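Local coordinates for cytochrome P450 268A2 Cyp268A2 (Mycobacterium marinum, PDB 6BLD), which belongs to the cytochrome P450 family and binds a protoporphyrin IX iron cofactor within a mostly helical fold, at residues 78-83 / 317-322; 88-93 / 329-334; 301-306 / 354-359; 341-344 / 348-351. One frame throughout, in Å; residues are numbered along the deposited sequence.

Interaction 1. Residues 78-83 / 317-322; sequences EVFLSG and ADFELG
With CG anti to the carbonyl carbon (chi1 -58°), F80 lays its ring out toward 317-322, while F319, whose CG is anti to its own backbone N (chi1 -166°), turns a ring face to meet it. The outcome is a T-shaped aromatic pair: the CZ and CE2 rim of F80 points at the face of F319, with centroids 5.0 Å apart and planes inclined at 70°. The tightest approach, 3.5 Å, runs from F80 CZ to F319 CD1, and F80 CE2 lies above the F319 ring toward its rim. V79 fills the corner between the two rings. Its CG1 branch is 3.7 Å from F319 CD2, and the same methyl lies 3.7 Å above the plane of the F80 ring, over its centre, so one group touches both aromatics. In the fold, 80-81 is an outermost strand of the mixed beta sheet of this P450, paired antiparallel with strand 310-315, whereas 319-321 belongs to the small hairpin with 324-326. Backbone bonds join V79 to A316 and, within the hairpin, F319 to I326; 78-83 and 317-322 themselves meet through side chains. Helix 67-75 lies against the same cluster, V73 touching both F80 and L321, and I326 also packs on F80. The side chain of F80 is about 10 Å from the haem.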
loop_
_atom_site.group_PDB
_atom_site.type_symbol
_atom_site.label_atom_id
_atom_site.label_comp_id
_atom_site.label_asym_id
_atom_site.label_seq_id
_atom_site.Cartn_x
_atom_site.Cartn_y
_atom_site.Cartn_z
ATOM N N GLU A 78 5.451 21.067 2.137
ATOM C CA GLU A 78 5.144 22.455 1.810
ATOM C C GLU A 78 5.525 22.800 0.376
ATOM O O GLU A 78 4.998 23.770 -0.178
ATOM C CB GLU A 78 5.853 23.396 2.785
ATOM C CG GLU A 78 7.360 23.477 2.589
ATOM C CD GLU A 78 8.129 22.685 3.629
ATOM O OE1 GLU A 78 9.157 23.197 4.123
ATOM O OE2 GLU A 78 7.708 21.555 3.952
ATOM N N VAL A 79 6.423 22.031 -0.229
ATOM C CA VAL A 79 6.788 22.191 -1.631
ATOM C C VAL A 79 6.092 21.156 -2.505
ATOM O O VAL A 79 5.506 21.491 -3.534
ATOM C CB VAL A 79 8.323 22.120 -1.793
ATOM C CG1 VAL A 79 8.698 21.895 -3.251
ATOM C CG2 VAL A 79 8.977 23.385 -1.253
ATOM N N PHE A 80 6.136 19.888 -2.101
ATOM C CA PHE A 80 5.557 18.788 -2.869
ATOM C C PHE A 80 4.197 18.450 -2.268
ATOM O O PHE A 80 4.106 17.757 -1.250
ATOM C CB PHE A 80 6.498 17.589 -2.876
ATOM C CG PHE A 80 7.860 17.900 -3.429
ATOM C CD1 PHE A 80 8.068 17.957 -4.798
ATOM C CD2 PHE A 80 8.925 18.155 -2.582
ATOM C CE1 PHE A 80 9.318 18.250 -5.311
ATOM C CE2 PHE A 80 10.177 18.449 -3.089
ATOM C CZ PHE A 80 10.374 18.497 -4.455
ATOM N N LEU A 81 3.139 18.932 -2.913
ATOM C CA LEU A 81 1.789 18.842 -2.382
ATOM C C LEU A 81 1.134 17.512 -2.733
ATOM O O LEU A 81 1.450 16.884 -3.746
ATOM C CB LEU A 81 0.923 19.982 -2.917
ATOM C CG LEU A 81 1.519 21.387 -2.894
ATOM C CD1 LEU A 81 0.578 22.354 -3.594
ATOM C CD2 LEU A 81 1.781 21.826 -1.465
ATOM N N SER A 82 0.202 17.097 -1.877
ATOM C CA SER A 82 -0.643 15.940 -2.131
ATOM C C SER A 82 -2.052 16.322 -2.565
ATOM O O SER A 82 -2.788 15.459 -3.054
ATOM C CB SER A 82 -0.723 15.056 -0.877
ATOM O OG SER A 82 0.518 14.427 -0.608
ATOM N N GLY A 83 -2.436 17.589 -2.409
ATOM C CA GLY A 83 -3.787 18.041 -2.690
ATOM C C GLY A 83 -4.163 18.113 -4.152
ATOM O O GLY A 83 -5.316 18.433 -4.459
ATOM N N ALA A 317 6.261 25.028 -5.826
ATOM C CA ALA A 317 7.228 26.046 -6.202
ATOM C C ALA A 317 8.427 25.354 -6.832
ATOM O O ALA A 317 8.574 24.132 -6.762
ATOM C CB ALA A 317 7.650 26.891 -4.997
ATOM N N ASP A 318 9.287 26.156 -7.457
ATOM C CA ASP A 318 10.509 25.622 -8.041
ATOM C C ASP A 318 11.392 25.025 -6.955
ATOM O O ASP A 318 11.601 25.635 -5.902
ATOM C CB ASP A 318 11.257 26.720 -8.797
ATOM C CG ASP A 318 10.519 27.182 -10.038
ATOM O OD1 ASP A 318 9.442 26.621 -10.338
ATOM O OD2 ASP A 318 11.017 28.104 -10.716
ATOM N N PHE A 319 11.908 23.825 -7.209
ATOM C CA PHE A 319 12.705 23.108 -6.224
ATOM C C PHE A 319 13.825 22.349 -6.919
ATOM O O PHE A 319 13.588 21.654 -7.911
ATOM C CB PHE A 319 11.839 22.140 -5.411
ATOM C CG PHE A 319 12.510 21.618 -4.173
ATOM C CD1 PHE A 319 13.269 20.461 -4.215
ATOM C CD2 PHE A 319 12.382 22.286 -2.966
ATOM C CE1 PHE A 319 13.887 19.978 -3.077
ATOM C CE2 PHE A 319 12.997 21.808 -1.825
ATOM C CZ PHE A 319 13.750 20.653 -1.880
ATOM N N GLU A 320 15.033 22.474 -6.382
ATOM C CA GLU A 320 16.203 21.792 -6.919
ATOM C C GLU A 320 16.357 20.438 -6.234
ATOM O O GLU A 320 16.521 20.371 -5.011
ATOM C CB GLU A 320 17.450 22.650 -6.715
ATOM C CG GLU A 320 18.736 22.024 -7.207
ATOM C CD GLU A 320 19.879 23.015 -7.215
ATOM O OE1 GLU A 320 20.466 23.258 -6.138
ATOM O OE2 GLU A 320 20.184 23.559 -8.295
ATOM N N LEU A 321 16.300 19.364 -7.020
ATOM C CA LEU A 321 16.412 18.010 -6.492
ATOM C C LEU A 321 17.208 17.155 -7.465
ATOM O O LEU A 321 16.878 17.094 -8.653
ATOM C CB LEU A 321 15.031 17.392 -6.253
ATOM C CG LEU A 321 15.018 16.050 -5.519
ATOM C CD1 LEU A 321 15.294 16.252 -4.036
ATOM C CD2 LEU A 321 13.694 15.342 -5.731
ATOM N N GLY A 322 18.245 16.493 -6.957
ATOM C CA GLY A 322 19.092 15.673 -7.807
ATOM C C GLY A 322 19.758 16.435 -8.929
ATOM O O GLY A 322 19.970 15.877 -10.011
#

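Interaction 2. Residues 88-93 / 329-334; sequences FENVPA and GEKVVM
V333 presents both of its methyl groups to the F88 ring. CG1 stands over one face as a CH-pi contact, 4.1 Å from the F88 ring centroid and 27° off the ring normal, and CG2 comes to 3.5 Å from F88 CD1 near the rim. F88 reaches this place because its CG is anti to the backbone N (chi1 -178°), which swings the ring from the irregular 88-93 segment over to the strand. Two residues earlier on the same side of that strand, K331, extended beyond CG, brings NZ within 2.6 Å of N90 OD1. The angle there is poor for a hydrogen bond. The polar partner that gathers both ends lies outside the two segments: D58 OD2 receives a salt bridge from K331 NZ and a hydrogen bond from N90 ND2. Further out, strand 331-335 is fixed in the mixed sheet between 61-64 and 310-315, with backbone bonds from K331 and V333 to W62, while F61 and F335 meet F88 edge-to-face. On the loop side, E89 is tied by W190, N407 and the backbone N of L52. The contact thus fastens the segment leading into helix 93-97 onto the P450 beta sheet by two unlike means. One is purely apolar. The other is electrostatic: the lysine charge lies beside the amide oxygen and, together with the N90 amide N-H, would be expected to favour an ionised D58.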
loop_
_atom_site.group_PDB
_atom_site.type_symbol
_atom_site.label_atom_id
_atom_site.label_comp_id
_atom_site.label_asym_id
_atom_site.label_seq_id
_atom_site.Cartn_x
_atom_site.Cartn_y
_atom_site.Cartn_z
ATOM N N PHE A 88 0.161 7.717 -9.396
ATOM C CA PHE A 88 1.084 7.787 -10.526
ATOM C C PHE A 88 0.325 7.918 -11.842
ATOM O O PHE A 88 0.546 8.858 -12.616
ATOM C CB PHE A 88 1.975 6.540 -10.523
ATOM C CG PHE A 88 3.009 6.506 -11.619
ATOM C CD1 PHE A 88 3.498 7.674 -12.183
ATOM C CD2 PHE A 88 3.507 5.293 -12.071
ATOM C CE1 PHE A 88 4.450 7.630 -13.185
ATOM C CE2 PHE A 88 4.461 5.243 -13.069
ATOM C CZ PHE A 88 4.933 6.414 -13.627
ATOM N N GLU A 89 -0.575 6.979 -12.110
ATOM C CA GLU A 89 -1.367 7.002 -13.328
ATOM C C GLU A 89 -2.501 8.015 -13.213
ATOM O O GLU A 89 -3.047 8.250 -12.132
ATOM C CB GLU A 89 -1.933 5.610 -13.613
ATOM C CG GLU A 89 -2.629 5.472 -14.952
ATOM C CD GLU A 89 -3.128 4.065 -15.194
ATOM O OE1 GLU A 89 -2.492 3.115 -14.692
ATOM O OE2 GLU A 89 -4.159 3.908 -15.880
ATOM N N ASN A 90 -2.844 8.625 -14.347
ATOM C CA ASN A 90 -3.970 9.548 -14.399
ATOM C C ASN A 90 -5.277 8.775 -14.257
ATOM O O ASN A 90 -5.563 7.872 -15.053
ATOM C CB ASN A 90 -3.947 10.337 -15.706
ATOM C CG ASN A 90 -2.929 11.462 -15.690
ATOM O OD1 ASN A 90 -2.681 12.076 -14.651
ATOM N ND2 ASN A 90 -2.331 11.737 -16.844
ATOM N N VAL A 91 -6.067 9.132 -13.250
ATOM C CA VAL A 91 -7.313 8.441 -12.925
ATOM C C VAL A 91 -8.453 9.454 -12.991
ATOM O O VAL A 91 -8.270 10.605 -12.567
ATOM C CB VAL A 91 -7.224 7.775 -11.542
ATOM C CG1 VAL A 91 -8.550 7.140 -11.144
ATOM C CG2 VAL A 91 -6.103 6.743 -11.522
ATOM N N PRO A 92 -9.620 9.091 -13.530
ATOM C CA PRO A 92 -10.745 10.036 -13.574
ATOM C C PRO A 92 -11.054 10.628 -12.203
ATOM O O PRO A 92 -10.994 9.944 -11.180
ATOM C CB PRO A 92 -11.902 9.175 -14.091
ATOM C CG PRO A 92 -11.238 8.145 -14.937
ATOM C CD PRO A 92 -9.910 7.854 -14.280
ATOM N N ALA A 93 -11.400 11.918 -12.203
ATOM C CA ALA A 93 -11.556 12.663 -10.957
ATOM C C ALA A 93 -12.656 12.078 -10.078
ATOM O O ALA A 93 -12.517 12.033 -8.850
ATOM C CB ALA A 93 -11.844 14.133 -11.261
ATOM N N GLY A 329 4.097 23.215 -10.221
ATOM C CA GLY A 329 3.015 22.569 -10.931
ATOM C C GLY A 329 3.369 21.257 -11.598
ATOM O O GLY A 329 2.476 20.602 -12.150
ATOM N N GLU A 330 4.633 20.848 -11.565
ATOM C CA GLU A 330 5.056 19.614 -12.209
ATOM C C GLU A 330 4.869 18.427 -11.269
ATOM O O GLU A 330 4.983 18.552 -10.046
ATOM C CB GLU A 330 6.516 19.712 -12.657
ATOM C CG GLU A 330 6.742 20.740 -13.761
ATOM C CD GLU A 330 8.122 20.648 -14.387
ATOM O OE1 GLU A 330 9.103 20.418 -13.649
ATOM O OE2 GLU A 330 8.227 20.818 -15.622
ATOM N N LYS A 331 4.572 17.271 -11.856
ATOM C CA LYS A 331 4.356 16.058 -11.082
ATOM C C LYS A 331 5.686 15.414 -10.709
ATOM O O LYS A 331 6.630 15.395 -11.503
ATOM C CB LYS A 331 3.499 15.068 -11.870
ATOM C CG LYS A 331 2.055 15.506 -12.050
ATOM C CD LYS A 331 1.246 14.454 -12.792
ATOM C CE LYS A 331 -0.171 14.934 -13.057
ATOM N NZ LYS A 331 -1.006 13.874 -13.685
ATOM N N VAL A 332 5.750 14.881 -9.491
ATOM C CA VAL A 332 6.958 14.274 -8.940
ATOM C C VAL A 332 6.576 12.915 -8.371
ATOM O O VAL A 332 5.805 12.842 -7.409
ATOM C CB VAL A 332 7.598 15.159 -7.857
ATOM C CG1 VAL A 332 8.802 14.468 -7.249
ATOM C CG2 VAL A 332 7.991 16.516 -8.436
ATOM N N VAL A 333 7.110 11.846 -8.956
ATOM C CA VAL A 333 6.706 10.482 -8.628
ATOM C C VAL A 333 7.817 9.803 -7.840
ATOM O O VAL A 333 8.980 9.807 -8.260
ATOM C CB VAL A 333 6.365 9.679 -9.894
ATOM C CG1 VAL A 333 6.000 8.242 -9.532
ATOM C CG2 VAL A 333 5.230 10.353 -10.647
ATOM N N MET A 334 7.453 9.208 -6.709
ATOM C CA MET A 334 8.380 8.485 -5.848
ATOM C C MET A 334 8.271 6.993 -6.136
ATOM O O MET A 334 7.175 6.424 -6.080
ATOM C CB MET A 334 8.061 8.765 -4.380
ATOM C CG MET A 334 8.237 10.215 -3.975
ATOM S SD MET A 334 8.126 10.431 -2.196
ATOM C CE MET A 334 6.501 11.105 -1.987
#

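Interaction 3. Residues 301-306 / 354-359; sequences LVRWAT and LSRSPN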
loop_
_atom_site.group_PDB
_atom_site.type_symbol
_atom_site.label_atom_id
_atom_site.label_comp_id
_atom_site.label_asym_id
_atom_site.label_seq_id
_atom_site.Cartn_x
_atom_site.Cartn_y
_atom_site.Cartn_z
ATOM N N LEU A 301 10.819 -7.683 5.706
ATOM C CA LEU A 301 9.750 -8.236 4.880
ATOM C C LEU A 301 8.948 -7.126 4.212
ATOM O O LEU A 301 8.481 -7.282 3.079
ATOM C CB LEU A 301 8.836 -9.121 5.726
ATOM C CG LEU A 301 9.404 -10.482 6.129
ATOM C CD1 LEU A 301 8.413 -11.239 6.993
ATOM C CD2 LEU A 301 9.777 -11.294 4.900
ATOM N N VAL A 302 8.766 -6.004 4.909
ATOM C CA VAL A 302 8.114 -4.843 4.310
ATOM C C VAL A 302 9.001 -4.230 3.237
ATOM O O VAL A 302 8.533 -3.874 2.151
ATOM C CB VAL A 302 7.750 -3.817 5.398
ATOM C CG1 VAL A 302 7.374 -2.487 4.771
ATOM C CG2 VAL A 302 6.630 -4.332 6.271
ATOM N N ARG A 303 10.294 -4.092 3.533
ATOM C CA ARG A 303 11.245 -3.630 2.529
ATOM C C ARG A 303 11.255 -4.548 1.313
ATOM O O ARG A 303 11.284 -4.081 0.165
ATOM C CB ARG A 303 12.653 -3.545 3.133
ATOM C CG ARG A 303 13.730 -3.139 2.134
ATOM C CD ARG A 303 15.146 -3.471 2.625
ATOM N NE ARG A 303 15.579 -4.808 2.217
ATOM C CZ ARG A 303 15.839 -5.179 0.965
ATOM N NH1 ARG A 303 15.737 -4.312 -0.036
ATOM N NH2 ARG A 303 16.219 -6.426 0.713
ATOM N N TRP A 304 11.249 -5.860 1.555
ATOM C CA TRP A 304 11.274 -6.827 0.465
ATOM C C TRP A 304 10.005 -6.752 -0.373
ATOM O O TRP A 304 10.063 -6.843 -1.605
ATOM C CB TRP A 304 11.463 -8.237 1.025
ATOM C CG TRP A 304 11.764 -9.268 -0.021
ATOM C CD1 TRP A 304 10.876 -10.116 -0.616
ATOM C CD2 TRP A 304 13.045 -9.563 -0.592
ATOM N NE1 TRP A 304 11.523 -10.920 -1.523
ATOM C CE2 TRP A 304 12.855 -10.601 -1.528
ATOM C CE3 TRP A 304 14.333 -9.052 -0.405
ATOM C CZ2 TRP A 304 13.904 -11.135 -2.272
ATOM C CZ3 TRP A 304 15.372 -9.584 -1.146
ATOM C CH2 TRP A 304 15.151 -10.616 -2.068
ATOM N N ALA A 305 8.850 -6.580 0.271
ATOM C CA ALA A 305 7.595 -6.541 -0.473
ATOM C C ALA A 305 7.424 -5.212 -1.196
ATOM O O ALA A 305 7.158 -5.182 -2.404
ATOM C CB ALA A 305 6.418 -6.799 0.468
ATOM N N THR A 306 7.595 -4.100 -0.471
ATOM C CA THR A 306 7.256 -2.761 -0.946
ATOM C C THR A 306 5.923 -2.812 -1.686
ATOM O O THR A 306 5.877 -2.593 -2.905
ATOM C CB THR A 306 8.371 -2.199 -1.834
ATOM O OG1 THR A 306 9.636 -2.395 -1.190
ATOM C CG2 THR A 306 8.174 -0.708 -2.071
ATOM N N LEU A 354 16.838 -10.507 7.266
ATOM C CA LEU A 354 15.905 -10.239 8.354
ATOM C C LEU A 354 16.584 -9.647 9.582
ATOM O O LEU A 354 15.887 -9.237 10.516
ATOM C CB LEU A 354 15.171 -11.526 8.737
ATOM C CG LEU A 354 14.467 -12.274 7.601
ATOM C CD1 LEU A 354 13.775 -13.528 8.120
ATOM C CD2 LEU A 354 13.475 -11.365 6.890
ATOM N N SER A 355 17.915 -9.602 9.608
ATOM C CA SER A 355 18.667 -8.979 10.685
ATOM C C SER A 355 19.091 -7.554 10.355
ATOM O O SER A 355 19.815 -6.941 11.144
ATOM C CB SER A 355 19.904 -9.813 11.018
ATOM O OG SER A 355 20.934 -9.596 10.069
ATOM N N ARG A 356 18.660 -7.021 9.213
ATOM C CA ARG A 356 19.142 -5.724 8.753
ATOM C C ARG A 356 18.843 -4.640 9.780
ATOM O O ARG A 356 17.681 -4.393 10.118
ATOM C CB ARG A 356 18.512 -5.373 7.407
ATOM C CG ARG A 356 19.178 -4.198 6.706
ATOM C CD ARG A 356 18.403 -3.769 5.471
ATOM N NE ARG A 356 18.204 -4.874 4.537
ATOM C CZ ARG A 356 19.117 -5.287 3.663
ATOM N NH1 ARG A 356 20.297 -4.687 3.603
ATOM N NH2 ARG A 356 18.849 -6.299 2.849
ATOM N N SER A 357 19.899 -4.006 10.283
ATOM C CA SER A 357 19.783 -2.913 11.238
ATOM C C SER A 357 20.944 -1.946 11.036
ATOM O O SER A 357 22.109 -2.345 11.152
ATOM C CB SER A 357 19.763 -3.442 12.673
ATOM O OG SER A 357 19.270 -2.459 13.567
ATOM N N PRO A 358 20.675 -0.669 10.720
ATOM C CA PRO A 358 19.331 -0.102 10.563
ATOM C C PRO A 358 18.661 -0.509 9.255
ATOM O O PRO A 358 19.325 -1.013 8.352
ATOM C CB PRO A 358 19.588 1.405 10.585
ATOM C CG PRO A 358 20.953 1.545 10.014
ATOM C CD PRO A 358 21.725 0.339 10.487
ATOM N N ASN A 359 17.350 -0.295 9.167
ATOM C CA ASN A 359 16.572 -0.596 7.967
ATOM C C ASN A 359 15.755 0.637 7.610
ATOM O O ASN A 359 14.548 0.698 7.879
ATOM C CB ASN A 359 15.676 -1.817 8.178
ATOM C CG ASN A 359 15.245 -2.455 6.873
ATOM O OD1 ASN A 359 15.348 -1.846 5.807
ATOM N ND2 ASN A 359 14.759 -3.688 6.949
#
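R303 and R356 bring their guanidinium groups together across the contact; the side chains cross at about a right angle, and the guanidinium planes are 75° apart. R303 NE is 3.5 Å from R356 NE, and the two NH2 atoms, one of R303 and one of R356, are 3.4 Å apart. E300 OE2, one turn before R303 on the same helix, accepts a salt bridge from the NE of each, and this shared carboxylate probably offsets the two like charges. Both chains bend at chi3 (90° in R303, -56° in R356), which turns their NE atoms inward to that carboxylate. The outer nitrogens are held as well, R303 NH2 by the carbonyl of P349 and R356 NH1 by that of C347. N359 closes the side of the R303 chain, its OD1 3.6 Å from R303 CD; this buried oxygen has no polar partner in the model. Elsewhere, L301 CD2 and L354 CD2 touch at 4.2 Å, and L354 also packs on W285 and L286 of helix 280-288. Beyond R303 the helix finishes with T306 OG1 bonding back to R303 O at 2.7 Å, from above the carbonyl plane. E300 and R303 form the ExxR motif of the K helix, and with R356 they make up the E-R-R triad that joins this helix to the meander in cytochromes P450.

Interaction 4. Residues 341-344 / 348-351; sequences WDED and HPER
Two carboxylates, E343 and E350, come together here, E343 OE2 only 4.1 Å from E350 OE1, with their planes 44° apart. Water 3 lies between them, 2.5 Å from E343 OE2 and 2.6 Å from E350 OE1; it cannot donate to every acceptor within reach, and such closeness might favour protonation of one acid. A second water joins E343 OE1 to the backbone N of H348. E350 is also held by H348, whose ND1 donates to the syn lone pair of OE2, at 3.0 Å and in the imidazole plane. P349 wedges between the segments, CG 3.5 Å from W341 O; E343, bent at chi2 (-93°), brings OE1 to 3.5 Å from P349 CD. Residues 349-351, the Pro-Glu-Arg sequence of the P450 meander, are the last three of a type I beta turn that begins at H348. That turn carries P349 O above one face of the W341 indole, toward its rim, and water 1 accepts from W341 NE1 in the ring plane and reaches weakly to E350 O. R303 of the ExxR helix adds a cation-pi contact to W341. D342 OD1 accepts from the D344 backbone N, above the carboxylate plane, in an Asx turn with E343 at its middle.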
loop_
_atom_site.group_PDB
_atom_site.type_symbol
_atom_site.label_atom_id
_atom_site.label_comp_id
_atom_site.label_asym_id
_atom_site.label_seq_id
_atom_site.Cartn_x
_atom_site.Cartn_y
_atom_site.Cartn_z
ATOM N N TRP A 341 15.797 -0.512 -3.003
ATOM C CA TRP A 341 16.933 -1.218 -3.582
ATOM C C TRP A 341 18.122 -0.289 -3.803
ATOM O O TRP A 341 19.053 -0.636 -4.538
ATOM C CB TRP A 341 16.530 -1.891 -4.896
ATOM C CG TRP A 341 16.248 -3.358 -4.749
ATOM C CD1 TRP A 341 16.999 -4.390 -5.231
ATOM C CD2 TRP A 341 15.139 -3.954 -4.065
ATOM N NE1 TRP A 341 16.424 -5.592 -4.895
ATOM C CE2 TRP A 341 15.281 -5.352 -4.178
ATOM C CE3 TRP A 341 14.037 -3.442 -3.373
ATOM C CZ2 TRP A 341 14.364 -6.243 -3.622
ATOM C CZ3 TRP A 341 13.128 -4.328 -2.821
ATOM C CH2 TRP A 341 13.297 -5.712 -2.950
ATOM N N ASP A 342 18.107 0.883 -3.171
ATOM C CA ASP A 342 19.153 1.883 -3.351
ATOM C C ASP A 342 20.451 1.390 -2.720
ATOM O O ASP A 342 20.538 1.240 -1.497
ATOM C CB ASP A 342 18.713 3.208 -2.733
ATOM C CG ASP A 342 19.531 4.386 -3.226
ATOM O OD1 ASP A 342 20.598 4.162 -3.835
ATOM O OD2 ASP A 342 19.104 5.539 -3.001
ATOM N N GLU A 343 21.464 1.142 -3.554
ATOM C CA GLU A 343 22.772 0.754 -3.037
ATOM C C GLU A 343 23.418 1.866 -2.224
ATOM O O GLU A 343 24.343 1.599 -1.450
ATOM C CB GLU A 343 23.693 0.343 -4.187
ATOM C CG GLU A 343 23.130 -0.762 -5.068
ATOM C CD GLU A 343 23.578 -2.142 -4.627
ATOM O OE1 GLU A 343 24.048 -2.277 -3.478
ATOM O OE2 GLU A 343 23.459 -3.091 -5.431
ATOM N N ASP A 344 22.952 3.106 -2.382
ATOM C CA ASP A 344 23.409 4.232 -1.577
ATOM C C ASP A 344 22.850 4.215 -0.161
ATOM O O ASP A 344 23.230 5.076 0.641
ATOM C CB ASP A 344 23.023 5.547 -2.255
ATOM C CG ASP A 344 24.203 6.245 -2.896
ATOM O OD1 ASP A 344 25.240 5.585 -3.116
ATOM O OD2 ASP A 344 24.089 7.455 -3.185
ATOM N N HIS A 348 23.659 -4.697 0.096
ATOM C CA HIS A 348 23.073 -5.832 -0.609
ATOM C C HIS A 348 21.557 -5.858 -0.439
ATOM O O HIS A 348 21.020 -6.773 0.200
ATOM C CB HIS A 348 23.683 -7.147 -0.120
ATOM C CG HIS A 348 25.131 -7.305 -0.466
ATOM N ND1 HIS A 348 25.558 -7.719 -1.710
ATOM C CD2 HIS A 348 26.250 -7.102 0.268
ATOM C CE1 HIS A 348 26.878 -7.765 -1.727
ATOM N NE2 HIS A 348 27.323 -7.396 -0.540
ATOM N N PRO A 349 20.832 -4.883 -0.996
ATOM C CA PRO A 349 19.366 -4.900 -0.863
ATOM C C PRO A 349 18.702 -6.007 -1.660
ATOM O O PRO A 349 17.530 -6.312 -1.405
ATOM C CB PRO A 349 18.952 -3.515 -1.379
ATOM C CG PRO A 349 20.024 -3.154 -2.349
ATOM C CD PRO A 349 21.301 -3.748 -1.813
ATOM N N GLU A 350 19.409 -6.619 -2.613
ATOM C CA GLU A 350 18.849 -7.713 -3.395
ATOM C C GLU A 350 18.769 -9.017 -2.614
ATOM O O GLU A 350 18.141 -9.968 -3.092
ATOM C CB GLU A 350 19.674 -7.923 -4.665
ATOM C CG GLU A 350 20.991 -8.653 -4.440
ATOM C CD GLU A 350 22.073 -7.753 -3.872
ATOM O OE1 GLU A 350 21.881 -6.520 -3.868
ATOM O OE2 GLU A 350 23.114 -8.281 -3.428
ATOM N N ARG A 351 19.386 -9.088 -1.439
ATOM C CA ARG A 351 19.356 -10.277 -0.600
ATOM C C ARG A 351 18.494 -10.018 0.627
ATOM O O ARG A 351 18.559 -8.940 1.227
ATOM C CB ARG A 351 20.767 -10.686 -0.170
ATOM C CG ARG A 351 21.631 -11.195 -1.310
ATOM C CD ARG A 351 22.982 -11.686 -0.810
ATOM N NE ARG A 351 22.870 -12.876 0.028
ATOM C CZ ARG A 351 22.672 -14.106 -0.438
ATOM N NH1 ARG A 351 22.555 -14.314 -1.743
ATOM N NH2 ARG A 351 22.588 -15.130 0.401
HETATM O O HOH W 1 16.273 -8.540 -5.413
HETATM O O HOH W 2 25.606 -3.698 -1.603
HETATM O O HOH W 3 21.559 -4.703 -5.752
#

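Overall arrangement
From the N terminus, 78-83 and then 88-93 open the long loops that interactions 1 and 2 close 234 and 236 residues later. Their segments alternate along the chain, and the two contacts meet where F80 CE1 packs on V332 CG2. Before either loop closes, helix 290-305 supplies 301-306, so interaction 3, completed at 354-359, crosses both. Interaction 4 is nested inside interaction 3 and starts after interactions 1 and 2 have ended. Interaction 1 joins the edge strand of the mixed sheet to the hairpin, interaction 2 the loop before helix 93-97 to a strand within that sheet; interaction 3 ties the K helix to the meander, and interaction 4 folds the meander's approach on itself.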